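Glucosidase (Croceicoccus marinus, PDB 5Z3K) probably hydrolyses O-glycosidic bonds as a beta-glucosidase of glycoside hydrolase family 39, acting on beta-linked glucosides. Local coordinates at residues 275-285 with 328-337; 353-361 with 371-379. All blocks are in the same frame, centred on the assembly; numbering follows the deposited sequence.

Contact 1 of 2, residues 275-285 with 328-337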
loop_
_atom_site.group_PDB
_atom_site.type_symbol
_atom_site.label_atom_id
_atom_site.label_comp_id
_atom_site.label_asym_id
_atom_site.label_seq_id
_atom_site.Cartn_x
_atom_site.Cartn_y
_atom_site.Cartn_z
ATOM N N PHE A 275 3.734 15.307 12.391
ATOM C CA PHE A 275 4.649 15.434 11.269
ATOM C C PHE A 275 4.204 16.628 10.453
ATOM O O PHE A 275 3.064 17.090 10.571
ATOM C CB PHE A 275 4.652 14.167 10.408
ATOM C CG PHE A 275 3.275 13.681 10.066
ATOM C CD1 PHE A 275 2.570 14.252 9.015
ATOM C CD2 PHE A 275 2.678 12.673 10.808
ATOM C CE1 PHE A 275 1.280 13.828 8.707
ATOM C CE2 PHE A 275 1.393 12.239 10.509
ATOM C CZ PHE A 275 0.697 12.817 9.451
ATOM N N GLU A 276 5.114 17.121 9.623
ATOM C CA GLU A 276 4.750 18.094 8.612
ATOM C C GLU A 276 4.204 17.377 7.385
ATOM O O GLU A 276 4.697 16.312 6.999
ATOM C CB GLU A 276 5.951 18.957 8.219
ATOM C CG GLU A 276 6.575 19.741 9.373
ATOM C CD GLU A 276 5.693 20.884 9.871
ATOM O OE1 GLU A 276 4.795 21.337 9.129
ATOM O OE2 GLU A 276 5.910 21.335 11.016
ATOM N N ASP A 277 3.172 17.976 6.783
ATOM C CA ASP A 277 2.609 17.488 5.525
ATOM C C ASP A 277 3.702 17.235 4.483
ATOM O O ASP A 277 3.754 16.166 3.864
ATOM C CB ASP A 277 1.577 18.508 5.029
ATOM C CG ASP A 277 1.058 18.221 3.623
ATOM O OD1 ASP A 277 0.682 17.067 3.333
ATOM O OD2 ASP A 277 0.998 19.174 2.809
ATOM N N PHE A 278 4.600 18.201 4.293
ATOM C CA PHE A 278 5.544 18.104 3.185
ATOM C C PHE A 278 6.675 17.124 3.477
ATOM O O PHE A 278 7.184 16.494 2.545
ATOM C CB PHE A 278 6.103 19.493 2.838
ATOM C CG PHE A 278 6.349 20.371 4.038
ATOM C CD1 PHE A 278 7.566 20.334 4.700
ATOM C CD2 PHE A 278 5.361 21.222 4.508
ATOM C CE1 PHE A 278 7.794 21.129 5.808
ATOM C CE2 PHE A 278 5.580 22.020 5.615
ATOM C CZ PHE A 278 6.793 21.975 6.268
ATOM N N ASP A 279 7.060 16.971 4.751
ATOM C CA ASP A 279 8.017 15.929 5.133
ATOM C C ASP A 279 7.469 14.548 4.796
ATOM O O ASP A 279 8.169 13.698 4.228
ATOM C CB ASP A 279 8.315 15.999 6.634
ATOM C CG ASP A 279 9.117 17.219 7.029
ATOM O OD1 ASP A 279 9.616 17.922 6.136
ATOM O OD2 ASP A 279 9.246 17.464 8.245
ATOM N N ASN A 280 6.213 14.313 5.167
ATOM C CA ASN A 280 5.568 13.025 4.951
ATOM C C ASN A 280 5.444 12.721 3.462
ATOM O O ASN A 280 5.700 11.593 3.030
ATOM C CB ASN A 280 4.187 13.042 5.625
ATOM C CG ASN A 280 3.577 11.645 5.779
ATOM O OD1 ASN A 280 3.493 10.882 4.818
ATOM N ND2 ASN A 280 3.135 11.321 6.994
ATOM N N ALA A 281 5.056 13.727 2.668
ATOM C CA ALA A 281 4.972 13.577 1.217
ATOM C C ALA A 281 6.303 13.124 0.626
ATOM O O ALA A 281 6.355 12.189 -0.184
ATOM C CB ALA A 281 4.543 14.906 0.594
ATOM N N ALA A 282 7.393 13.787 1.015
ATOM C CA ALA A 282 8.696 13.397 0.489
ATOM C C ALA A 282 9.067 11.998 0.960
ATOM O O ALA A 282 9.658 11.216 0.203
ATOM C CB ALA A 282 9.763 14.412 0.902
ATOM N N PHE A 283 8.715 11.663 2.202
ATOM C CA PHE A 283 8.983 10.319 2.712
ATOM C C PHE A 283 8.282 9.268 1.869
ATOM O O PHE A 283 8.888 8.266 1.473
ATOM C CB PHE A 283 8.541 10.201 4.178
ATOM C CG PHE A 283 8.707 8.813 4.765
ATOM C CD1 PHE A 283 7.760 7.813 4.534
ATOM C CD2 PHE A 283 9.815 8.511 5.557
ATOM C CE1 PHE A 283 7.927 6.528 5.088
ATOM C CE2 PHE A 283 9.978 7.251 6.117
ATOM C CZ PHE A 283 9.042 6.252 5.874
ATOM N N LEU A 284 6.980 9.455 1.615
ATOM C CA LEU A 284 6.247 8.379 0.962
ATOM C C LEU A 284 6.684 8.223 -0.493
ATOM O O LEU A 284 6.711 7.097 -1.005
ATOM C CB LEU A 284 4.736 8.601 1.097
ATOM C CG LEU A 284 4.016 9.598 0.210
ATOM C CD1 LEU A 284 3.456 8.875 -1.009
ATOM C CD2 LEU A 284 2.898 10.282 1.016
ATOM N N ALA A 285 7.095 9.313 -1.150
ATOM C CA ALA A 285 7.638 9.176 -2.497
ATOM C C ALA A 285 8.986 8.453 -2.479
ATOM O O ALA A 285 9.228 7.559 -3.299
ATOM C CB ALA A 285 7.752 10.551 -3.166
ATOM N N ASN A 328 -3.295 18.209 -0.505
ATOM C CA ASN A 328 -2.120 18.766 0.147
ATOM C C ASN A 328 -0.889 18.147 -0.507
ATOM O O ASN A 328 -0.980 17.518 -1.565
ATOM C CB ASN A 328 -2.184 18.509 1.656
ATOM C CG ASN A 328 -2.431 17.051 1.976
ATOM O OD1 ASN A 328 -1.965 16.170 1.251
ATOM N ND2 ASN A 328 -3.193 16.781 3.042
ATOM N N ALA A 329 0.270 18.309 0.135
ATOM C CA ALA A 329 1.490 17.751 -0.435
ATOM C C ALA A 329 1.479 16.223 -0.395
ATOM O O ALA A 329 1.980 15.574 -1.322
ATOM C CB ALA A 329 2.721 18.298 0.294
ATOM N N ARG A 330 0.931 15.628 0.667
ATOM C CA ARG A 330 0.870 14.162 0.730
ATOM C C ARG A 330 0.005 13.599 -0.394
ATOM O O ARG A 330 0.380 12.624 -1.056
ATOM C CB ARG A 330 0.330 13.693 2.087
ATOM C CG ARG A 330 1.349 13.635 3.229
ATOM C CD ARG A 330 0.623 13.578 4.578
ATOM N NE ARG A 330 -0.044 14.844 4.882
ATOM C CZ ARG A 330 -1.046 14.985 5.741
ATOM N NH1 ARG A 330 -1.514 13.930 6.405
ATOM N NH2 ARG A 330 -1.572 16.193 5.943
ATOM N N THR A 331 -1.184 14.177 -0.605
ATOM C CA THR A 331 -2.024 13.675 -1.686
ATOM C C THR A 331 -1.390 13.970 -3.035
ATOM O O THR A 331 -1.581 13.208 -3.988
ATOM C CB THR A 331 -3.442 14.262 -1.608
ATOM O OG1 THR A 331 -3.403 15.683 -1.763
ATOM C CG2 THR A 331 -4.089 13.935 -0.262
ATOM N N GLY A 332 -0.627 15.059 -3.135
ATOM C CA GLY A 332 0.063 15.336 -4.377
ATOM C C GLY A 332 1.123 14.288 -4.657
ATOM O O GLY A 332 1.178 13.721 -5.749
ATOM N N ALA A 333 1.965 14.003 -3.659
ATOM C CA ALA A 333 2.989 12.974 -3.830
ATOM C C ALA A 333 2.358 11.617 -4.124
ATOM O O ALA A 333 2.878 10.842 -4.936
ATOM C CB ALA A 333 3.878 12.897 -2.587
ATOM N N PHE A 334 1.230 11.318 -3.479
ATOM C CA PHE A 334 0.552 10.047 -3.716
ATOM C C PHE A 334 0.177 9.882 -5.184
ATOM O O PHE A 334 0.383 8.809 -5.766
ATOM C CB PHE A 334 -0.681 9.950 -2.820
ATOM C CG PHE A 334 -1.433 8.645 -2.946
ATOM C CD1 PHE A 334 -1.000 7.506 -2.277
ATOM C CD2 PHE A 334 -2.582 8.566 -3.721
ATOM C CE1 PHE A 334 -1.701 6.307 -2.379
ATOM C CE2 PHE A 334 -3.293 7.368 -3.831
ATOM C CZ PHE A 334 -2.847 6.238 -3.163
ATOM N N GLN A 335 -0.349 10.944 -5.814
ATOM C CA GLN A 335 -0.703 10.867 -7.225
ATOM C C GLN A 335 0.535 10.770 -8.112
ATOM O O GLN A 335 0.559 9.973 -9.055
ATOM C CB GLN A 335 -1.546 12.080 -7.624
ATOM C CG GLN A 335 -2.931 12.115 -6.967
ATOM C CD GLN A 335 -3.640 13.436 -7.209
ATOM O OE1 GLN A 335 -4.265 13.635 -8.249
ATOM N NE2 GLN A 335 -3.532 14.345 -6.255
ATOM N N LEU A 336 1.564 11.584 -7.851
ATOM C CA LEU A 336 2.740 11.552 -8.720
ATOM C C LEU A 336 3.453 10.206 -8.632
ATOM O O LEU A 336 3.977 9.708 -9.639
ATOM C CB LEU A 336 3.702 12.676 -8.359
ATOM C CG LEU A 336 3.150 14.102 -8.327
ATOM C CD1 LEU A 336 4.312 15.052 -8.140
ATOM C CD2 LEU A 336 2.361 14.434 -9.580
ATOM N N VAL A 337 3.492 9.609 -7.436
ATOM C CA VAL A 337 4.053 8.264 -7.293
ATOM C C VAL A 337 3.266 7.265 -8.135
ATOM O O VAL A 337 3.832 6.508 -8.932
ATOM C CB VAL A 337 4.076 7.837 -5.812
ATOM C CG1 VAL A 337 4.276 6.345 -5.704
ATOM C CG2 VAL A 337 5.152 8.590 -5.032
#
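The guanidinium of Arg330 takes the Phe275 ring on one face and the Asp277 carboxylate at its edge. Phe275 comes in edge-on: its CE1 lies 3.6 Å from Arg330 NH1, and the ring stands 71° from the guanidinium plane, so the charged group sits at the ring's rim and not over its centre. One face of the Phe275 ring is taken instead by ND2 of Asn280, a residue whose CB and CG lie along CG and CD of Arg330. Asp277 OD1 receives Arg330 NE at 2.8 Å through its anti lone pair, almost in the guanidinium plane, and also Arg330 N at 3.0 Å, on the syn side but tilted out of the carboxylate plane. Asp277 OD2 takes Ala329 N at 2.9 Å with its syn lone pair. With CG anti to the backbone N (chi1 172°), Asp277 swings its carboxylate across to this helix end; the arginine chain bends at chi3 to fold back onto it. Replacing Asp277 by alanine is likely to leave Arg330 NE without its ion-pair mate and the amides of Ala329 and Arg330 without this acceptor. Asn328 caps the same end through the capping box with Thr331, OD1 accepting from Thr331 N. Farther along, small residues let the helices lie nearly parallel, 7.9 Å apart at an angle of 16°: Ala281 CB meets Ala333 CB at 3.8 Å, Leu284 reaches over Ala333, and Val337 CG2 presses on Ala285 CA at 3.6 Å. Helix 277-291 follows barrel strand 259-266, and helix 329-341 follows the last strand, 298-301, as in a TIM barrel. The chemistry implies a salt bridge and backbone bonds at the N-terminal ends, where the helix dipole would favour a negative Asp277, giving way to close alanine-rich packing.

Contact 2 of 2, residues 353-361 with 371-379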
loop_
_atom_site.group_PDB
_atom_site.type_symbol
_atom_site.label_atom_id
_atom_site.label_comp_id
_atom_site.label_asym_id
_atom_site.label_seq_id
_atom_site.Cartn_x
_atom_site.Cartn_y
_atom_site.Cartn_z
ATOM N N ASP A 353 20.594 8.756 -4.847
ATOM C CA ASP A 353 21.348 8.126 -3.766
ATOM C C ASP A 353 20.395 7.339 -2.872
ATOM O O ASP A 353 19.174 7.318 -3.089
ATOM C CB ASP A 353 22.180 9.177 -2.998
ATOM C CG ASP A 353 21.323 10.176 -2.238
ATOM O OD1 ASP A 353 20.293 9.776 -1.660
ATOM O OD2 ASP A 353 21.689 11.371 -2.193
ATOM N N ASP A 354 20.953 6.685 -1.848
ATOM C CA ASP A 354 20.152 5.936 -0.888
ATOM C C ASP A 354 19.986 6.676 0.439
ATOM O O ASP A 354 19.562 6.066 1.427
ATOM C CB ASP A 354 20.738 4.534 -0.663
ATOM C CG ASP A 354 22.152 4.563 -0.126
ATOM O OD1 ASP A 354 22.667 5.666 0.153
ATOM O OD2 ASP A 354 22.760 3.476 0.012
ATOM N N ASN A 355 20.295 7.980 0.474
ATOM C CA ASN A 355 20.132 8.827 1.653
ATOM C C ASN A 355 18.983 9.818 1.511
ATOM O O ASN A 355 19.002 10.888 2.126
ATOM C CB ASN A 355 21.403 9.611 1.959
ATOM C CG ASN A 355 22.644 8.850 1.628
ATOM O OD1 ASN A 355 23.337 9.172 0.663
ATOM N ND2 ASN A 355 22.942 7.835 2.422
ATOM N N GLY A 356 17.992 9.496 0.692
ATOM C CA GLY A 356 16.779 10.283 0.635
ATOM C C GLY A 356 16.595 11.095 -0.631
ATOM O O GLY A 356 15.517 11.683 -0.810
ATOM N N PHE A 357 17.593 11.163 -1.516
ATOM C CA PHE A 357 17.410 11.805 -2.821
ATOM C C PHE A 357 17.133 10.694 -3.828
ATOM O O PHE A 357 18.030 10.198 -4.513
ATOM C CB PHE A 357 18.599 12.672 -3.228
ATOM C CG PHE A 357 18.297 13.567 -4.402
ATOM C CD1 PHE A 357 17.606 14.757 -4.220
ATOM C CD2 PHE A 357 18.666 13.199 -5.690
ATOM C CE1 PHE A 357 17.297 15.580 -5.296
ATOM C CE2 PHE A 357 18.368 14.020 -6.776
ATOM C CZ PHE A 357 17.679 15.211 -6.581
ATOM N N ALA A 358 15.864 10.309 -3.918
ATOM C CA ALA A 358 15.445 9.115 -4.646
ATOM C C ALA A 358 14.846 9.506 -5.985
ATOM O O ALA A 358 14.097 10.479 -6.072
ATOM C CB ALA A 358 14.417 8.335 -3.830
ATOM N N ALA A 359 15.165 8.742 -7.024
ATOM C CA ALA A 359 14.680 9.055 -8.355
ATOM C C ALA A 359 14.328 7.764 -9.078
ATOM O O ALA A 359 14.940 6.715 -8.851
ATOM C CB ALA A 359 15.718 9.870 -9.145
ATOM N N LEU A 360 13.341 7.864 -9.967
ATOM C CA LEU A 360 12.754 6.721 -10.644
ATOM C C LEU A 360 12.221 7.193 -11.987
ATOM O O LEU A 360 11.621 8.270 -12.076
ATOM C CB LEU A 360 11.628 6.105 -9.791
ATOM C CG LEU A 360 10.847 4.912 -10.346
ATOM C CD1 LEU A 360 11.727 3.685 -10.506
ATOM C CD2 LEU A 360 9.652 4.578 -9.442
ATOM N N ALA A 361 12.434 6.396 -13.033
ATOM C CA ALA A 361 12.018 6.810 -14.368
ATOM C C ALA A 361 11.341 5.661 -15.102
ATOM O O ALA A 361 11.718 4.497 -14.951
ATOM C CB ALA A 361 13.214 7.310 -15.189
ATOM N N ARG A 371 8.062 9.511 -17.649
ATOM C CA ARG A 371 7.845 10.081 -16.318
ATOM C C ARG A 371 9.096 9.919 -15.467
ATOM O O ARG A 371 9.618 8.808 -15.338
ATOM C CB ARG A 371 6.660 9.425 -15.613
ATOM C CG ARG A 371 5.342 9.756 -16.274
ATOM C CD ARG A 371 4.120 9.237 -15.508
ATOM N NE ARG A 371 2.933 9.719 -16.204
ATOM C CZ ARG A 371 1.896 8.971 -16.561
ATOM N NH1 ARG A 371 1.854 7.673 -16.266
ATOM N NH2 ARG A 371 0.886 9.540 -17.208
ATOM N N ILE A 372 9.559 11.017 -14.871
ATOM C CA ILE A 372 10.743 11.001 -14.011
ATOM C C ILE A 372 10.343 11.583 -12.665
ATOM O O ILE A 372 9.988 12.767 -12.567
ATOM C CB ILE A 372 11.929 11.773 -14.611
ATOM C CG1 ILE A 372 12.345 11.188 -15.969
ATOM C CG2 ILE A 372 13.099 11.736 -13.630
ATOM C CD1 ILE A 372 12.053 12.126 -17.161
ATOM N N LEU A 373 10.384 10.748 -11.634
ATOM C CA LEU A 373 9.940 11.096 -10.293
ATOM C C LEU A 373 11.161 11.304 -9.413
ATOM O O LEU A 373 12.070 10.473 -9.422
ATOM C CB LEU A 373 9.065 9.979 -9.725
ATOM C CG LEU A 373 8.569 10.202 -8.302
ATOM C CD1 LEU A 373 7.481 11.302 -8.297
ATOM C CD2 LEU A 373 8.015 8.921 -7.741
ATOM N N ILE A 374 11.187 12.407 -8.668
ATOM C CA ILE A 374 12.311 12.769 -7.817
ATOM C C ILE A 374 11.781 13.185 -6.455
ATOM O O ILE A 374 10.937 14.082 -6.367
ATOM C CB ILE A 374 13.136 13.925 -8.416
ATOM C CG1 ILE A 374 13.602 13.604 -9.836
ATOM C CG2 ILE A 374 14.302 14.278 -7.484
ATOM C CD1 ILE A 374 14.071 14.842 -10.600
ATOM N N SER A 375 12.300 12.571 -5.394
ATOM C CA SER A 375 11.995 13.017 -4.038
ATOM C C SER A 375 13.286 13.396 -3.338
ATOM O O SER A 375 14.270 12.650 -3.398
ATOM C CB SER A 375 11.260 11.953 -3.223
ATOM O OG SER A 375 10.960 12.441 -1.914
ATOM N N ASN A 376 13.273 14.549 -2.681
ATOM C CA ASN A 376 14.384 15.020 -1.863
ATOM C C ASN A 376 13.926 14.954 -0.409
ATOM O O ASN A 376 13.269 15.874 0.087
ATOM C CB ASN A 376 14.792 16.439 -2.276
ATOM C CG ASN A 376 16.122 16.857 -1.687
ATOM O OD1 ASN A 376 16.813 16.051 -1.058
ATOM N ND2 ASN A 376 16.495 18.111 -1.894
ATOM N N TYR A 377 14.259 13.855 0.266
ATOM C CA TYR A 377 13.823 13.596 1.631
ATOM C C TYR A 377 15.026 13.490 2.560
ATOM O O TYR A 377 16.009 12.818 2.238
ATOM C CB TYR A 377 12.997 12.295 1.719
ATOM C CG TYR A 377 12.674 11.951 3.155
ATOM C CD1 TYR A 377 11.619 12.575 3.810
ATOM C CD2 TYR A 377 13.463 11.065 3.878
ATOM C CE1 TYR A 377 11.339 12.299 5.124
ATOM C CE2 TYR A 377 13.197 10.793 5.207
ATOM C CZ TYR A 377 12.130 11.418 5.821
ATOM O OH TYR A 377 11.846 11.145 7.141
ATOM N N ALA A 378 14.929 14.105 3.739
ATOM C CA ALA A 378 16.008 14.071 4.724
ATOM C C ALA A 378 15.512 13.408 6.002
ATOM O O ALA A 378 14.529 13.863 6.596
ATOM C CB ALA A 378 16.522 15.485 5.016
ATOM N N ILE A 379 16.177 12.331 6.411
ATOM C CA ILE A 379 15.928 11.776 7.745
ATOM C C ILE A 379 16.279 12.836 8.783
ATOM O O ILE A 379 17.382 13.412 8.722
ATOM C CB ILE A 379 16.766 10.505 7.971
ATOM C CG1 ILE A 379 16.339 9.379 7.023
ATOM C CG2 ILE A 379 16.658 10.053 9.419
ATOM C CD1 ILE A 379 17.379 8.267 6.910
HETATM O O HOH W 1 18.337 11.331 4.693
#
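Gly356 to Leu360 and Leu373 to Tyr377 are joined by five backbone hydrogen bonds of an antiparallel ladder. Ala358 pairs with Ser375 and Leu360 with Leu373 as hydrogen-bonded pairs; the bonds from Ser375 N to Ala358 O and from Leu373 N to Leu360 O are both 2.8 Å and nearly straight. The returning ones are more bent, 145° at the hydrogen for Ala358 N to Ser375 O. Beyond the strand end Tyr377 N still reaches Gly356 O at 2.7 Å, from above the carbonyl plane. CA-H...O contacts fill in between, among them Gly356 CA to Tyr377 O at 3.1 Å, where a side chain on Gly356 would collide with that carbonyl.

The apolar contacts lie on the face carrying Phe357, Ala359, Ala361, Ile372, Ile374 and Asn376. Phe357 lies alongside Ile374, the two pointing the same way, with CZ 3.6 Å from Ile374 CG2; chi1 of -167°, CG opposite the backbone N, lays its ring along the neighbouring strand. Its edge meets the Asn376 amide, planes 80° apart, CD1 being 3.5 Å from Asn376 OD1. Ala361 CB meets Ile372 CG1 at 4.0 Å.

Polar bonds gather where the chain enters strand 357-363. Asp353 OD1 accepts from Asn355 N, an Asx turn, and from Phe357 N on the opposite face of the carboxylate plane, while a water bridges the backbone atoms Asn355 O and Ile379 N. At the end of its strand, Asn376 ND2 hydrogen-bonds the carbonyls of Leu470 and Tyr421.

This is a beta hairpin within the nine-stranded mixed sheet. Strand 345-350 flanks 357-363, and strand 474-482 flanks 369-376. Phe357 and Ile374 face strand 6-13, whereas Leu360 and Leu373, on the other face, pack against helix 329-341.

Both contacts are largely buried, their centres about 12 Å apart, but contact 1 belongs to two helices of the barrel and contact 2 to the beta domain beside it. They meet directly: Ser375 OG probably hydrogen-bonds Ala282 O at 2.8 Å, and the Tyr377 ring meets Phe283 edge-to-face. The face of the hairpin bearing Leu373 and Ser375 therefore rests on helices 277-291 and 329-341, so residues of both contacts help form the boundary between the domains. Chemically they differ. In 275-285 with 328-337, side chains carry the load, with a salt bridge and a capped helix end; in 353-361 with 371-379, main-chain bonds do most of it.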